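Local coordinates for NTF2 domain-containing protein (Chaetomium thermophilum, PDB 4X2H), which is an NTF2-like domain protein that pairs with a second, different protein chain and probably takes part in nuclear transport, at residues 52-55 with 56-60. Residues are numbered along the deposited sequence; the frame is centred on the assembly and turned at random.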
loop_
_atom_site.group_PDB
_atom_site.type_symbol
_atom_site.label_atom_id
_atom_site.label_comp_id
_atom_site.label_asym_id
_atom_site.label_seq_id
_atom_site.Cartn_x
_atom_site.Cartn_y
_atom_site.Cartn_z
ATOM N N VAL B 52 4.356 -16.463 4.038
ATOM C CA VAL B 52 5.350 -15.678 4.762
ATOM C C VAL B 52 6.737 -16.191 4.398
ATOM O O VAL B 52 7.021 -17.381 4.527
ATOM C CB VAL B 52 5.133 -15.737 6.290
ATOM C CG1 VAL B 52 6.237 -14.985 7.022
ATOM C CG2 VAL B 52 3.772 -15.146 6.648
ATOM N N VAL B 53 7.588 -15.284 3.932
ATOM C CA VAL B 53 8.927 -15.625 3.466
ATOM C C VAL B 53 9.940 -15.071 4.459
ATOM O O VAL B 53 9.896 -13.891 4.802
ATOM C CB VAL B 53 9.173 -15.069 2.046
ATOM C CG1 VAL B 53 10.609 -15.300 1.595
ATOM C CG2 VAL B 53 8.196 -15.710 1.062
ATOM N N ALA B 54 10.845 -15.928 4.919
ATOM C CA ALA B 54 11.685 -15.607 6.067
ATOM C C ALA B 54 12.682 -14.496 5.778
ATOM O O ALA B 54 12.963 -13.678 6.655
ATOM C CB ALA B 54 12.422 -16.853 6.537
ATOM N N THR B 55 13.219 -14.468 4.562
ATOM C CA THR B 55 14.268 -13.509 4.217
ATOM C C THR B 55 14.123 -12.947 2.802
ATOM O O THR B 55 13.536 -13.592 1.932
ATOM C CB THR B 55 15.667 -14.147 4.329
ATOM O OG1 THR B 55 15.774 -15.227 3.392
ATOM C CG2 THR B 55 15.916 -14.662 5.739
ATOM N N PRO B 56 14.675 -11.742 2.567
ATOM C CA PRO B 56 14.732 -11.143 1.228
ATOM C C PRO B 56 15.486 -12.022 0.240
ATOM O O PRO B 56 15.174 -12.028 -0.954
ATOM C CB PRO B 56 15.487 -9.825 1.460
ATOM C CG PRO B 56 15.325 -9.528 2.885
ATOM C CD PRO B 56 15.234 -10.841 3.590
ATOM N N GLU B 57 16.480 -12.750 0.739
ATOM C CA GLU B 57 17.266 -13.652 -0.098
ATOM C C GLU B 57 16.398 -14.759 -0.684
ATOM O O GLU B 57 16.555 -15.133 -1.848
ATOM C CB GLU B 57 18.419 -14.268 0.702
ATOM C CG GLU B 57 19.608 -13.331 0.919
ATOM C CD GLU B 57 19.350 -12.254 1.961
ATOM O OE1 GLU B 57 20.160 -11.305 2.033
ATOM O OE2 GLU B 57 18.354 -12.351 2.713
ATOM N N GLU B 58 15.480 -15.284 0.123
ATOM C CA GLU B 58 14.584 -16.333 -0.349
ATOM C C GLU B 58 13.626 -15.777 -1.397
ATOM O O GLU B 58 13.330 -16.437 -2.395
ATOM C CB GLU B 58 13.803 -16.954 0.813
ATOM C CG GLU B 58 12.885 -18.088 0.376
ATOM C CD GLU B 58 12.194 -18.780 1.536
ATOM O OE1 GLU B 58 11.266 -19.576 1.276
ATOM O OE2 GLU B 58 12.575 -18.535 2.702
ATOM N N TRP B 59 13.146 -14.560 -1.170
ATOM C CA TRP B 59 12.288 -13.878 -2.134
ATOM C C TRP B 59 13.005 -13.716 -3.473
ATOM O O TRP B 59 12.410 -13.938 -4.524
ATOM C CB TRP B 59 11.846 -12.528 -1.560
ATOM C CG TRP B 59 11.164 -11.577 -2.513
ATOM C CD1 TRP B 59 11.424 -10.242 -2.648
ATOM C CD2 TRP B 59 10.106 -11.871 -3.438
ATOM N NE1 TRP B 59 10.602 -9.690 -3.595
ATOM C CE2 TRP B 59 9.781 -10.668 -4.096
ATOM C CE3 TRP B 59 9.402 -13.032 -3.773
ATOM C CZ2 TRP B 59 8.792 -10.592 -5.071
ATOM C CZ3 TRP B 59 8.423 -12.957 -4.749
ATOM C CH2 TRP B 59 8.121 -11.745 -5.379
ATOM N N ASP B 60 14.287 -13.353 -3.442
ATOM C CA ASP B 60 15.076 -13.276 -4.673
ATOM C C ASP B 60 15.126 -14.635 -5.380
ATOM O O ASP B 60 15.060 -14.715 -6.612
ATOM C CB ASP B 60 16.498 -12.785 -4.377
ATOM C CG ASP B 60 16.622 -11.264 -4.425
ATOM O OD1 ASP B 60 15.938 -10.630 -5.258
ATOM O OD2 ASP B 60 17.414 -10.701 -3.637
HETATM O O HOH W 1 10.690 -18.896 4.240
#
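T55 stands at the N-cap of helix 56-66, and its carbonyl starts the helical bonding: W59 N reaches T55 O at 3.3 Å, with an N-H...O angle of 162°, while E58 N makes a weaker, more bent bond to the same oxygen. The T55 side chain supplies the capping bond. With chi1 at 62°, OG1 is tucked between the backbone N and the carbonyl carbon, where it accepts from E58 N at 3.3 Å. P56 takes the first helical position, its side chain touching I46 and Y29. E58 runs back over the turn, CG anti to its backbone N (chi1 -178°) and the chain extended beyond. Its CB lies 3.7 Å from V53 CG1, so the methyl packs against the aliphatic stem. At the far end, a water takes the A54 N-H (3.0 Å from A54 N) and donates to E58 OE2 at an unusually short, doubtful 2.5 Å, while E58 OE1 forms a salt bridge with R51. The carboxylate is tied to the turn through water and to strand 51-53 through R51. T55 OG1 and O take up the N-H groups of E58 and W59, P56 has none, and the negative E58 near the helix start probably suits the helix dipole.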